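Local coordinates for putative GH105 family protein (Salmonella enterica subsp. enterica serovar Paratyphi A, PDB 3QWT) that is of unknown function but, as a possible GH105 member with an alpha/alpha toroid fold, probably cleaves unsaturated uronyl residues from oligosaccharides, at residues Q31-N36 / K330-E335; H35-I40 / K60-W65; E66-V71 / T360-G365; E335-Q340 / Y364-A369. One frame throughout, in Å; residues are numbered along the deposited sequence.

Contact 1. Residues Q31-N36 / K330-E335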
loop_
_atom_site.group_PDB
_atom_site.type_symbol
_atom_site.label_atom_id
_atom_site.label_comp_id
_atom_site.label_asym_id
_atom_site.label_seq_id
_atom_site.Cartn_x
_atom_site.Cartn_y
_atom_site.Cartn_z
ATOM N N GLN A 31 -18.554 -24.388 -37.426
ATOM C CA GLN A 31 -19.195 -23.526 -38.410
ATOM C C GLN A 31 -20.573 -24.066 -38.787
ATOM O O GLN A 31 -21.565 -23.339 -38.765
ATOM C CB GLN A 31 -18.307 -23.327 -39.649
ATOM C CG GLN A 31 -16.888 -22.737 -39.353
ATOM C CD GLN A 31 -16.881 -21.331 -38.712
ATOM O OE1 GLN A 31 -17.868 -20.593 -38.753
ATOM N NE2 GLN A 31 -15.752 -20.967 -38.122
ATOM N N LYS A 32 -20.639 -25.352 -39.104
ATOM C CA LYS A 32 -21.904 -25.991 -39.476
ATOM C C LYS A 32 -22.966 -25.892 -38.368
ATOM O O LYS A 32 -24.165 -25.716 -38.630
ATOM C CB LYS A 32 -21.667 -27.465 -39.845
ATOM C CG LYS A 32 -22.745 -28.071 -40.729
ATOM C CD LYS A 32 -22.705 -29.598 -40.691
ATOM C CE LYS A 32 -21.310 -30.158 -40.989
ATOM N NZ LYS A 32 -21.239 -31.632 -40.743
ATOM N N VAL A 33 -22.515 -26.027 -37.130
ATOM C CA VAL A 33 -23.381 -25.924 -35.970
ATOM C C VAL A 33 -23.887 -24.485 -35.808
ATOM O O VAL A 33 -25.037 -24.251 -35.438
ATOM C CB VAL A 33 -22.623 -26.432 -34.720
ATOM C CG1 VAL A 33 -23.322 -26.046 -33.425
ATOM C CG2 VAL A 33 -22.449 -27.948 -34.819
ATOM N N THR A 34 -23.031 -23.521 -36.116
ATOM C CA THR A 34 -23.402 -22.114 -36.018
ATOM C C THR A 34 -24.417 -21.773 -37.091
ATOM O O THR A 34 -25.404 -21.093 -36.827
ATOM C CB THR A 34 -22.171 -21.201 -36.152
ATOM O OG1 THR A 34 -21.263 -21.497 -35.091
ATOM C CG2 THR A 34 -22.561 -19.735 -36.057
ATOM N N HIS A 35 -24.174 -22.271 -38.298
ATOM C CA HIS A 35 -25.054 -21.996 -39.423
ATOM C C HIS A 35 -26.451 -22.523 -39.128
ATOM O O HIS A 35 -27.460 -21.876 -39.427
ATOM C CB HIS A 35 -24.509 -22.626 -40.704
ATOM C CG HIS A 35 -25.319 -22.298 -41.920
ATOM N ND1 HIS A 35 -26.225 -23.181 -42.474
ATOM C CD2 HIS A 35 -25.377 -21.177 -42.674
ATOM C CE1 HIS A 35 -26.799 -22.617 -43.518
ATOM N NE2 HIS A 35 -26.302 -21.402 -43.665
ATOM N N ASN A 36 -26.496 -23.699 -38.520
ATOM C CA ASN A 36 -27.754 -24.289 -38.095
ATOM C C ASN A 36 -28.506 -23.379 -37.101
ATOM O O ASN A 36 -29.660 -23.008 -37.325
ATOM C CB ASN A 36 -27.485 -25.683 -37.502
ATOM C CG ASN A 36 -28.709 -26.569 -37.516
ATOM O OD1 ASN A 36 -29.465 -26.602 -36.552
ATOM N ND2 ASN A 36 -28.910 -27.297 -38.616
ATOM N N LYS A 330 -20.803 -37.548 -32.786
ATOM C CA LYS A 330 -21.714 -38.541 -33.353
ATOM C C LYS A 330 -23.137 -38.010 -33.481
ATOM O O LYS A 330 -23.880 -38.417 -34.377
ATOM C CB LYS A 330 -21.711 -39.827 -32.519
ATOM C CG LYS A 330 -20.911 -40.971 -33.132
ATOM C CD LYS A 330 -19.499 -40.525 -33.522
ATOM C CE LYS A 330 -18.514 -40.608 -32.354
ATOM N NZ LYS A 330 -17.247 -39.870 -32.637
ATOM N N HIS A 331 -23.513 -37.096 -32.593
ATOM C CA HIS A 331 -24.890 -36.621 -32.552
ATOM C C HIS A 331 -25.121 -35.307 -33.289
ATOM O O HIS A 331 -26.206 -34.732 -33.221
ATOM C CB HIS A 331 -25.374 -36.490 -31.112
ATOM C CG HIS A 331 -25.733 -37.792 -30.478
ATOM N ND1 HIS A 331 -24.793 -38.743 -30.150
ATOM C CD2 HIS A 331 -26.933 -38.303 -30.114
ATOM C CE1 HIS A 331 -25.397 -39.785 -29.605
ATOM N NE2 HIS A 331 -26.696 -39.542 -29.574
ATOM N N ILE A 332 -24.101 -34.823 -33.981
ATOM C CA ILE A 332 -24.280 -33.661 -34.830
ATOM C C ILE A 332 -24.688 -34.114 -36.241
ATOM O O ILE A 332 -23.950 -34.837 -36.914
ATOM C CB ILE A 332 -23.014 -32.799 -34.849
ATOM C CG1 ILE A 332 -22.655 -32.372 -33.417
ATOM C CG2 ILE A 332 -23.209 -31.585 -35.737
ATOM C CD1 ILE A 332 -21.460 -31.438 -33.323
ATOM N N SER A 333 -25.882 -33.717 -36.676
ATOM C CA SER A 333 -26.405 -34.180 -37.964
ATOM C C SER A 333 -25.638 -33.541 -39.127
ATOM O O SER A 333 -24.870 -32.609 -38.924
ATOM C CB SER A 333 -27.910 -33.911 -38.067
ATOM O OG SER A 333 -28.179 -32.702 -38.748
ATOM N N PRO A 334 -25.810 -34.066 -40.350
ATOM C CA PRO A 334 -25.055 -33.483 -41.467
ATOM C C PRO A 334 -25.474 -32.037 -41.733
ATOM O O PRO A 334 -24.722 -31.273 -42.332
ATOM C CB PRO A 334 -25.416 -34.388 -42.648
ATOM C CG PRO A 334 -25.850 -35.675 -42.021
ATOM C CD PRO A 334 -26.541 -35.279 -40.751
ATOM N N GLU A 335 -26.663 -31.665 -41.274
ATOM C CA GLU A 335 -27.127 -30.287 -41.392
ATOM C C GLU A 335 -26.492 -29.421 -40.313
ATOM O O GLU A 335 -26.452 -28.200 -40.443
ATOM C CB GLU A 335 -28.653 -30.213 -41.290
ATOM C CG GLU A 335 -29.399 -30.757 -42.503
ATOM C CD GLU A 335 -28.992 -32.177 -42.863
ATOM O OE1 GLU A 335 -28.320 -32.353 -43.907
ATOM O OE2 GLU A 335 -29.346 -33.113 -42.109
#
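Lys32 and Asn36, one turn apart on helix 23-37, both reach backbone carbonyls of residues 330-335. Asn36 ND2 donates a weak hydrogen bond to Glu335 O at 3.2 Å, bent to 146° at the hydrogen. Lys32 meets the loop with its methylenes: CD comes to 3.1 Å from Pro334 O, and CG lies 3.7 Å from Glu335 O. A long aliphatic stem suits this border, because it can cover backbone carbonyls while its amine, NZ 3.8 Å from Pro334 O, stays near them. The apolar part of the contact is a single pair. Buried Val33 brings CG2 to 3.8 Å from Ile332 CG2, the two branched side chains crossing at about a right angle, and Ile332 CD1 touches the same valine methyl.

In the alpha/alpha toroid this joins the first helix of the chain to the loop that leaves helix 318-330. Met370 of helix 363-377 lies against Val33 and Leu373 against Ile332, so the last helix backs both. What shapes the loop is an ST turn: Ser333 OG accepts from Glu335 N at 3.1 Å, a compact bend that a short hydroxyl side chain can make. Proline at 334 fits the bend, having no N-H to satisfy. On the helix side, Asn36 has CG opposite its own backbone N (chi1 -158°), which carries the amide across to Glu335.

Contact 2. Residues H35-I40 / K60-W65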
loop_
_atom_site.group_PDB
_atom_site.type_symbol
_atom_site.label_atom_id
_atom_site.label_comp_id
_atom_site.label_asym_id
_atom_site.label_seq_id
_atom_site.Cartn_x
_atom_site.Cartn_y
_atom_site.Cartn_z
ATOM N N HIS A 35 -24.174 -22.271 -38.298
ATOM C CA HIS A 35 -25.054 -21.996 -39.423
ATOM C C HIS A 35 -26.451 -22.523 -39.128
ATOM O O HIS A 35 -27.460 -21.876 -39.427
ATOM C CB HIS A 35 -24.509 -22.626 -40.704
ATOM C CG HIS A 35 -25.319 -22.298 -41.920
ATOM N ND1 HIS A 35 -26.225 -23.181 -42.474
ATOM C CD2 HIS A 35 -25.377 -21.177 -42.674
ATOM C CE1 HIS A 35 -26.799 -22.617 -43.518
ATOM N NE2 HIS A 35 -26.302 -21.402 -43.665
ATOM N N ASN A 36 -26.496 -23.699 -38.520
ATOM C CA ASN A 36 -27.754 -24.289 -38.095
ATOM C C ASN A 36 -28.506 -23.379 -37.101
ATOM O O ASN A 36 -29.660 -23.008 -37.325
ATOM C CB ASN A 36 -27.485 -25.683 -37.502
ATOM C CG ASN A 36 -28.709 -26.569 -37.516
ATOM O OD1 ASN A 36 -29.465 -26.602 -36.552
ATOM N ND2 ASN A 36 -28.910 -27.297 -38.616
ATOM N N LEU A 37 -27.835 -23.000 -36.019
ATOM C CA LEU A 37 -28.425 -22.155 -34.977
ATOM C C LEU A 37 -29.174 -20.934 -35.510
ATOM O O LEU A 37 -30.362 -20.769 -35.243
ATOM C CB LEU A 37 -27.341 -21.701 -33.995
ATOM C CG LEU A 37 -27.722 -21.201 -32.597
ATOM C CD1 LEU A 37 -26.452 -20.915 -31.779
ATOM C CD2 LEU A 37 -28.613 -19.972 -32.629
ATOM N N VAL A 38 -28.471 -20.070 -36.236
ATOM C CA VAL A 38 -29.057 -18.848 -36.765
ATOM C C VAL A 38 -30.169 -19.112 -37.784
ATOM O O VAL A 38 -30.883 -18.196 -38.191
ATOM C CB VAL A 38 -27.984 -17.955 -37.390
ATOM C CG1 VAL A 38 -26.889 -17.716 -36.375
ATOM C CG2 VAL A 38 -27.411 -18.594 -38.638
ATOM N N ASN A 39 -30.324 -20.373 -38.172
ATOM C CA ASN A 39 -31.344 -20.744 -39.135
ATOM C C ASN A 39 -32.421 -21.659 -38.583
ATOM O O ASN A 39 -33.171 -22.249 -39.350
ATOM C CB ASN A 39 -30.704 -21.394 -40.356
ATOM C CG ASN A 39 -30.059 -20.388 -41.262
ATOM O OD1 ASN A 39 -28.855 -20.442 -41.514
ATOM N ND2 ASN A 39 -30.854 -19.442 -41.749
ATOM N N ILE A 40 -32.508 -21.760 -37.262
ATOM C CA ILE A 40 -33.564 -22.541 -36.630
ATOM C C ILE A 40 -34.899 -21.825 -36.797
ATOM O O ILE A 40 -34.970 -20.601 -36.696
ATOM C CB ILE A 40 -33.289 -22.762 -35.133
ATOM C CG1 ILE A 40 -31.920 -23.417 -34.933
ATOM C CG2 ILE A 40 -34.386 -23.610 -34.509
ATOM C CD1 ILE A 40 -31.957 -24.927 -34.968
ATOM N N LYS A 60 -36.942 -20.361 -29.763
ATOM C CA LYS A 60 -36.208 -21.336 -30.562
ATOM C C LYS A 60 -35.549 -20.703 -31.797
ATOM O O LYS A 60 -34.378 -20.971 -32.081
ATOM C CB LYS A 60 -37.141 -22.501 -30.938
ATOM C CG LYS A 60 -36.741 -23.290 -32.161
ATOM C CD LYS A 60 -37.919 -24.137 -32.656
ATOM C CE LYS A 60 -37.691 -25.619 -32.409
ATOM N NZ LYS A 60 -36.752 -26.219 -33.398
ATOM N N GLY A 61 -36.298 -19.871 -32.520
ATOM C CA GLY A 61 -35.729 -19.050 -33.582
ATOM C C GLY A 61 -34.715 -18.023 -33.062
ATOM O O GLY A 61 -34.737 -17.636 -31.887
ATOM N N TRP A 62 -33.832 -17.567 -33.945
ATOM C CA TRP A 62 -32.747 -16.675 -33.560
ATOM C C TRP A 62 -33.212 -15.256 -33.236
ATOM O O TRP A 62 -32.650 -14.590 -32.351
ATOM C CB TRP A 62 -31.672 -16.649 -34.652
ATOM C CG TRP A 62 -30.371 -15.941 -34.252
ATOM C CD1 TRP A 62 -29.697 -14.983 -34.970
ATOM C CD2 TRP A 62 -29.604 -16.156 -33.064
ATOM N NE1 TRP A 62 -28.560 -14.597 -34.296
ATOM C CE2 TRP A 62 -28.487 -15.294 -33.121
ATOM C CE3 TRP A 62 -29.756 -16.987 -31.953
ATOM C CZ2 TRP A 62 -27.534 -15.240 -32.109
ATOM C CZ3 TRP A 62 -28.811 -16.929 -30.947
ATOM C CH2 TRP A 62 -27.711 -16.067 -31.033
ATOM N N ALA A 63 -34.248 -14.795 -33.928
ATOM C CA ALA A 63 -34.682 -13.415 -33.758
ATOM C C ALA A 63 -35.368 -13.150 -32.412
ATOM O O ALA A 63 -35.914 -12.067 -32.194
ATOM C CB ALA A 63 -35.565 -12.979 -34.917
ATOM N N GLY A 64 -35.317 -14.121 -31.503
ATOM C CA GLY A 64 -35.951 -13.968 -30.203
ATOM C C GLY A 64 -35.032 -13.431 -29.109
ATOM O O GLY A 64 -33.826 -13.296 -29.295
ATOM N N TRP A 65 -35.623 -13.123 -27.960
ATOM C CA TRP A 65 -34.874 -12.737 -26.778
ATOM C C TRP A 65 -35.273 -13.566 -25.562
ATOM O O TRP A 65 -36.268 -13.273 -24.896
ATOM C CB TRP A 65 -35.092 -11.253 -26.481
ATOM C CG TRP A 65 -34.228 -10.677 -25.361
ATOM C CD1 TRP A 65 -33.639 -11.353 -24.318
ATOM C CD2 TRP A 65 -33.861 -9.294 -25.198
ATOM N NE1 TRP A 65 -32.935 -10.466 -23.512
ATOM C CE2 TRP A 65 -33.062 -9.201 -24.032
ATOM C CE3 TRP A 65 -34.150 -8.124 -25.916
ATOM C CZ2 TRP A 65 -32.547 -7.987 -23.577
ATOM C CZ3 TRP A 65 -33.630 -6.916 -25.466
ATOM C CH2 TRP A 65 -32.843 -6.856 -24.304
#
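Trp62 lays its indole against Leu37 and Val38 near the end of helix 23-37 of the toroid, in a type I turn from Leu37 to Ile40. A second type I turn, Gly61 to Gly64, carries the tryptophan, so two tight bends meet, mostly through their side chains. Val38 sits over one face of the indole: CG1 is 4.2 Å from the centroid of the five-membered ring and only 12° off its normal, a CH-pi contact. The benzo part is met instead by Leu37 CD2, which comes obliquely to within 3.3 Å of Trp62 CE3. A broad flat ring suits this place, since it can receive both branched residues at once. Trp62 has CG turned away from its backbone N (chi1 -170°), which swings the ring toward them. Met76 of helix 67-83 touches all three side chains, and the Trp95 ring also meets that of Trp62.

Ile40 works apart from this cluster, its side chain crossing that of Lys60 at about a right angle. The methylene chain lets Lys60 lie against the isoleucine while its bent ammonium end is hydrogen-bonded to Thr360 OG1 and Ser361 O. Packing is tight here, Ile40 CG2 lying 3.3 Å from Lys60 CG. Between the two clusters Gly61, without a side chain, lets the backbones approach, and its CA makes a C-H...O contact of 3.6 Å with Ile40 O.

Contact 3. Residues E66-V71 / T360-G365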
loop_
_atom_site.group_PDB
_atom_site.type_symbol
_atom_site.label_atom_id
_atom_site.label_comp_id
_atom_site.label_asym_id
_atom_site.label_seq_id
_atom_site.Cartn_x
_atom_site.Cartn_y
_atom_site.Cartn_z
ATOM N N GLU A 66 -34.509 -14.609 -25.278
ATOM C CA GLU A 66 -34.589 -15.251 -23.970
ATOM C C GLU A 66 -33.308 -15.982 -23.576
ATOM O O GLU A 66 -32.279 -15.861 -24.236
ATOM C CB GLU A 66 -35.788 -16.184 -23.847
ATOM C CG GLU A 66 -36.170 -16.392 -22.382
ATOM C CD GLU A 66 -36.962 -17.626 -22.183
ATOM O OE1 GLU A 66 -37.826 -17.644 -21.286
ATOM O OE2 GLU A 66 -36.723 -18.589 -22.933
ATOM N N TRP A 67 -33.376 -16.737 -22.490
ATOM C CA TRP A 67 -32.169 -17.351 -21.940
ATOM C C TRP A 67 -31.450 -18.166 -22.998
ATOM O O TRP A 67 -30.228 -18.297 -22.975
ATOM C CB TRP A 67 -32.481 -18.204 -20.704
ATOM C CG TRP A 67 -33.267 -19.452 -21.002
ATOM C CD1 TRP A 67 -34.628 -19.573 -21.053
ATOM C CD2 TRP A 67 -32.739 -20.750 -21.293
ATOM N NE1 TRP A 67 -34.978 -20.864 -21.354
ATOM C CE2 TRP A 67 -33.839 -21.608 -21.509
ATOM C CE3 TRP A 67 -31.446 -21.269 -21.395
ATOM C CZ2 TRP A 67 -33.686 -22.959 -21.820
ATOM C CZ3 TRP A 67 -31.291 -22.611 -21.695
ATOM C CH2 TRP A 67 -32.410 -23.442 -21.911
ATOM N N THR A 68 -32.208 -18.688 -23.942
ATOM C CA THR A 68 -31.647 -19.620 -24.912
ATOM C C THR A 68 -30.656 -18.879 -25.783
ATOM O O THR A 68 -29.536 -19.331 -25.994
ATOM C CB THR A 68 -32.750 -20.270 -25.784
ATOM O OG1 THR A 68 -33.429 -19.253 -26.540
ATOM C CG2 THR A 68 -33.750 -21.014 -24.898
ATOM N N HIS A 69 -31.079 -17.726 -26.282
ATOM C CA HIS A 69 -30.186 -16.833 -27.007
ATOM C C HIS A 69 -29.005 -16.433 -26.138
ATOM O O HIS A 69 -27.895 -16.254 -26.632
ATOM C CB HIS A 69 -30.955 -15.590 -27.469
ATOM C CG HIS A 69 -32.266 -15.918 -28.104
ATOM N ND1 HIS A 69 -33.415 -16.122 -27.373
ATOM C CD2 HIS A 69 -32.599 -16.149 -29.396
ATOM C CE1 HIS A 69 -34.407 -16.430 -28.186
ATOM N NE2 HIS A 69 -33.936 -16.453 -29.421
ATOM N N GLY A 70 -29.250 -16.306 -24.839
ATOM C CA GLY A 70 -28.189 -15.956 -23.903
ATOM C C GLY A 70 -27.089 -16.998 -23.967
ATOM O O GLY A 70 -25.914 -16.674 -24.121
ATOM N N VAL A 71 -27.483 -18.261 -23.868
ATOM C CA VAL A 71 -26.530 -19.349 -23.956
ATOM C C VAL A 71 -25.919 -19.391 -25.347
ATOM O O VAL A 71 -24.704 -19.531 -25.493
ATOM C CB VAL A 71 -27.169 -20.711 -23.610
ATOM C CG1 VAL A 71 -26.169 -21.821 -23.848
ATOM C CG2 VAL A 71 -27.620 -20.719 -22.157
ATOM N N THR A 360 -35.998 -31.425 -29.576
ATOM C CA THR A 360 -35.998 -30.451 -30.672
ATOM C C THR A 360 -34.776 -29.540 -30.605
ATOM O O THR A 360 -34.226 -29.314 -29.534
ATOM C CB THR A 360 -37.268 -29.563 -30.655
ATOM O OG1 THR A 360 -37.335 -28.778 -31.856
ATOM C CG2 THR A 360 -37.256 -28.632 -29.438
ATOM N N SER A 361 -34.376 -29.004 -31.753
ATOM C CA SER A 361 -33.185 -28.181 -31.849
ATOM C C SER A 361 -33.366 -26.828 -31.149
ATOM O O SER A 361 -34.437 -26.242 -31.198
ATOM C CB SER A 361 -32.827 -27.984 -33.320
ATOM O OG SER A 361 -33.914 -27.415 -34.032
HETATM N N MSE A 362 -32.327 -26.338 -30.485
HETATM C CA MSE A 362 -32.450 -25.076 -29.760
HETATM C C MSE A 362 -31.151 -24.292 -29.772
HETATM O O MSE A 362 -30.075 -24.865 -29.912
HETATM C CB MSE A 362 -32.900 -25.323 -28.313
HETATM C CG MSE A 362 -34.251 -26.026 -28.226
HETATM SE SE MSE A 362 -35.695 -24.786 -28.688
HETATM C CE MSE A 362 -35.870 -23.944 -26.934
ATOM N N PRO A 363 -31.251 -22.963 -29.651
ATOM C CA PRO A 363 -30.049 -22.128 -29.552
ATOM C C PRO A 363 -29.048 -22.696 -28.539
ATOM O O PRO A 363 -27.867 -22.805 -28.844
ATOM C CB PRO A 363 -30.602 -20.783 -29.075
ATOM C CG PRO A 363 -31.978 -20.733 -29.658
ATOM C CD PRO A 363 -32.490 -22.166 -29.643
ATOM N N TYR A 364 -29.514 -23.082 -27.359
ATOM C CA TYR A 364 -28.605 -23.612 -26.343
ATOM C C TYR A 364 -28.044 -24.992 -26.707
ATOM O O TYR A 364 -26.918 -25.329 -26.331
ATOM C CB TYR A 364 -29.282 -23.651 -24.978
ATOM C CG TYR A 364 -30.562 -24.444 -24.948
ATOM C CD1 TYR A 364 -30.543 -25.822 -24.771
ATOM C CD2 TYR A 364 -31.792 -23.814 -25.074
ATOM C CE1 TYR A 364 -31.722 -26.556 -24.731
ATOM C CE2 TYR A 364 -32.975 -24.534 -25.029
ATOM C CZ TYR A 364 -32.937 -25.906 -24.863
ATOM O OH TYR A 364 -34.120 -26.619 -24.822
ATOM N N GLY A 365 -28.823 -25.781 -27.441
ATOM C CA GLY A 365 -28.334 -27.054 -27.934
ATOM C C GLY A 365 -27.108 -26.856 -28.805
ATOM O O GLY A 365 -26.053 -27.423 -28.546
#
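Two helix starts of the alpha/alpha toroid meet here, those of helices 67-83 and 363-377, with Glu66 and selenomethionine Met362 at their N-cap positions. Trp67 and Tyr364 form an offset stack, the six-membered ring of the indole 4.6 Å from the tyrosine ring between centroids and the planes inclined by 20°. The indole's far corner does the touching: Trp67 CH2 lies over one face of Tyr364, 3.2 Å from Tyr364 CD2. CB of Met362 covers the opposite face. Thr68 CG2 serves both rings, lying over the centre of the Trp67 ring and meeting the tyrosine's edge 3.4 Å from Tyr364 CD2, while the threonine hydroxyl bonds to Thr59 O. Val71 CG1 packs on Tyr364 CB at 3.8 Å, and Pro363, well suited to a helix's first turn, rests its ring on Thr68. At the cap, His69 ND1 accepts from Glu66 N at 2.8 Å.

Tyr364 OH bonds to Ser342 O, so the phenol is held at its polar end as well as on its faces. A glycerol about 3 Å from the Trp67 side chain is probably from the crystallisation liquor; since such molecules often mark pockets, a pocket beside Trp67 is possible.

Contact 4. Residues E335-Q340 / Y364-A369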
loop_
_atom_site.group_PDB
_atom_site.type_symbol
_atom_site.label_atom_id
_atom_site.label_comp_id
_atom_site.label_asym_id
_atom_site.label_seq_id
_atom_site.Cartn_x
_atom_site.Cartn_y
_atom_site.Cartn_z
ATOM N N GLU A 335 -26.663 -31.665 -41.274
ATOM C CA GLU A 335 -27.127 -30.287 -41.392
ATOM C C GLU A 335 -26.492 -29.421 -40.313
ATOM O O GLU A 335 -26.452 -28.200 -40.443
ATOM C CB GLU A 335 -28.653 -30.213 -41.290
ATOM C CG GLU A 335 -29.399 -30.757 -42.503
ATOM C CD GLU A 335 -28.992 -32.177 -42.863
ATOM O OE1 GLU A 335 -28.320 -32.353 -43.907
ATOM O OE2 GLU A 335 -29.346 -33.113 -42.109
ATOM N N GLY A 336 -26.009 -30.064 -39.250
ATOM C CA GLY A 336 -25.331 -29.373 -38.165
ATOM C C GLY A 336 -26.143 -29.251 -36.885
ATOM O O GLY A 336 -25.761 -28.529 -35.975
ATOM N N GLU A 337 -27.260 -29.966 -36.823
ATOM C CA GLU A 337 -28.192 -29.888 -35.708
ATOM C C GLU A 337 -27.786 -30.880 -34.650
ATOM O O GLU A 337 -27.563 -32.052 -34.950
ATOM C CB GLU A 337 -29.606 -30.221 -36.196
ATOM C CG GLU A 337 -30.634 -30.506 -35.102
ATOM C CD GLU A 337 -32.006 -30.865 -35.672
ATOM O OE1 GLU A 337 -32.077 -31.191 -36.878
ATOM O OE2 GLU A 337 -33.011 -30.819 -34.924
ATOM N N LEU A 338 -27.674 -30.416 -33.410
ATOM C CA LEU A 338 -27.333 -31.313 -32.316
ATOM C C LEU A 338 -28.545 -32.175 -32.036
ATOM O O LEU A 338 -29.566 -31.670 -31.581
ATOM C CB LEU A 338 -26.914 -30.535 -31.063
ATOM C CG LEU A 338 -26.390 -31.425 -29.931
ATOM C CD1 LEU A 338 -25.201 -32.225 -30.408
ATOM C CD2 LEU A 338 -26.023 -30.615 -28.679
ATOM N N LEU A 339 -28.432 -33.474 -32.305
ATOM C CA LEU A 339 -29.612 -34.342 -32.341
ATOM C C LEU A 339 -30.483 -34.404 -31.076
ATOM O O LEU A 339 -31.578 -33.839 -31.054
ATOM C CB LEU A 339 -29.257 -35.745 -32.854
ATOM C CG LEU A 339 -28.926 -35.746 -34.350
ATOM C CD1 LEU A 339 -28.514 -37.134 -34.844
ATOM C CD2 LEU A 339 -30.100 -35.189 -35.158
ATOM N N GLN A 340 -30.022 -35.084 -30.035
ATOM C CA GLN A 340 -30.876 -35.328 -28.871
ATOM C C GLN A 340 -31.009 -34.144 -27.896
ATOM O O GLN A 340 -30.731 -34.278 -26.704
ATOM C CB GLN A 340 -30.370 -36.548 -28.113
ATOM C CG GLN A 340 -30.546 -37.836 -28.852
ATOM C CD GLN A 340 -31.860 -38.506 -28.514
ATOM O OE1 GLN A 340 -32.076 -38.944 -27.382
ATOM N NE2 GLN A 340 -32.748 -38.584 -29.493
ATOM N N TYR A 364 -29.514 -23.082 -27.359
ATOM C CA TYR A 364 -28.605 -23.612 -26.343
ATOM C C TYR A 364 -28.044 -24.992 -26.707
ATOM O O TYR A 364 -26.918 -25.329 -26.331
ATOM C CB TYR A 364 -29.282 -23.651 -24.978
ATOM C CG TYR A 364 -30.562 -24.444 -24.948
ATOM C CD1 TYR A 364 -30.543 -25.822 -24.771
ATOM C CD2 TYR A 364 -31.792 -23.814 -25.074
ATOM C CE1 TYR A 364 -31.722 -26.556 -24.731
ATOM C CE2 TYR A 364 -32.975 -24.534 -25.029
ATOM C CZ TYR A 364 -32.937 -25.906 -24.863
ATOM O OH TYR A 364 -34.120 -26.619 -24.822
ATOM N N GLY A 365 -28.823 -25.781 -27.441
ATOM C CA GLY A 365 -28.334 -27.054 -27.934
ATOM C C GLY A 365 -27.108 -26.856 -28.805
ATOM O O GLY A 365 -26.053 -27.423 -28.546
ATOM N N GLN A 366 -27.254 -26.039 -29.842
ATOM C CA GLN A 366 -26.144 -25.703 -30.726
ATOM C C GLN A 366 -25.010 -25.011 -29.966
ATOM O O GLN A 366 -23.828 -25.276 -30.191
ATOM C CB GLN A 366 -26.626 -24.767 -31.836
ATOM C CG GLN A 366 -27.868 -25.246 -32.586
ATOM C CD GLN A 366 -27.684 -26.619 -33.182
ATOM O OE1 GLN A 366 -28.365 -27.575 -32.800
ATOM N NE2 GLN A 366 -26.752 -26.730 -34.121
ATOM N N ALA A 367 -25.367 -24.100 -29.077
ATOM C CA ALA A 367 -24.344 -23.299 -28.427
ATOM C C ALA A 367 -23.499 -24.184 -27.533
ATOM O O ALA A 367 -22.272 -24.120 -27.558
ATOM C CB ALA A 367 -24.959 -22.140 -27.643
HETATM N N MSE A 368 -24.159 -25.037 -26.765
HETATM C CA MSE A 368 -23.423 -25.912 -25.857
HETATM C C MSE A 368 -22.498 -26.860 -26.627
HETATM O O MSE A 368 -21.365 -27.100 -26.219
HETATM C CB MSE A 368 -24.379 -26.634 -24.909
HETATM C CG MSE A 368 -25.018 -25.654 -23.933
HETATM SE SE MSE A 368 -26.711 -26.280 -23.222
HETATM C CE MSE A 368 -26.022 -27.168 -21.613
ATOM N N ALA A 369 -22.955 -27.356 -27.772
ATOM C CA ALA A 369 -22.049 -28.113 -28.621
ATOM C C ALA A 369 -20.793 -27.288 -28.912
ATOM O O ALA A 369 -19.678 -27.800 -28.850
ATOM C CB ALA A 369 -22.729 -28.543 -29.910
#
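Gln366 grips the backbone of the 336-338 loop with both ends of its amide. NE2 donates to Gly336 O at 2.8 Å, with that oxygen almost in the amide plane and an angle of 146° at the hydrogen. OE1 accepts from Leu338 N at 3.0 Å, nearly straight at 173°, the N-H lying in the carbonyl plane on a lone pair. Glutamine suits the post because one flat group supplies both a donor and an acceptor, and the paired bonds fix its rotation. A bend at chi2 (-56°) turns the amide from the helix toward the loop. NE2 also bonds to Val33 O, so the buried nitrogen has two acceptors.

Leu338 completes the tight part: CD2 reaches Gly365 O at 3.2 Å and Ala369 CB at 4.1 Å. Glycine and alanine, one turn apart, leave the helix surface low enough for the leucine to lie on it, and Ala294 and Ile332 add to its surroundings. Gly336 adopts a positive phi, a conformation readily open to a residue without a side chain.

The other side is looser. Glu337, partly exposed, points its CB away from the helix and adds little beyond CA, 3.7 Å from Gln366 OE1. Such anchoring of an irregular connection by a buried glutamine joins an inter-helix loop of the alpha/alpha toroid to its last helix, 363-377.

In the fold
From the N terminus, helix 23-37 enters contact 1 and, at its end, contact 2, which closes the short loop carrying strands 49-50 and 56-57. Both start from the same stretch, and contact 2 lies inside the span of contact 1. The chain then starts helix 67-83, one side of contact 3. Far along the chain, residues 330-335 return to the first helix in contact 1, and 360-365 reach helix 67-83 in contact 3; these two long closures cross. Contact 4 follows contact 1 in series and nests within contact 3, ending on the same helix, 363-377. Contacts 1 and 4, with contact 3, bring the first helices against the last, consistent with closure of an alpha/alpha toroid.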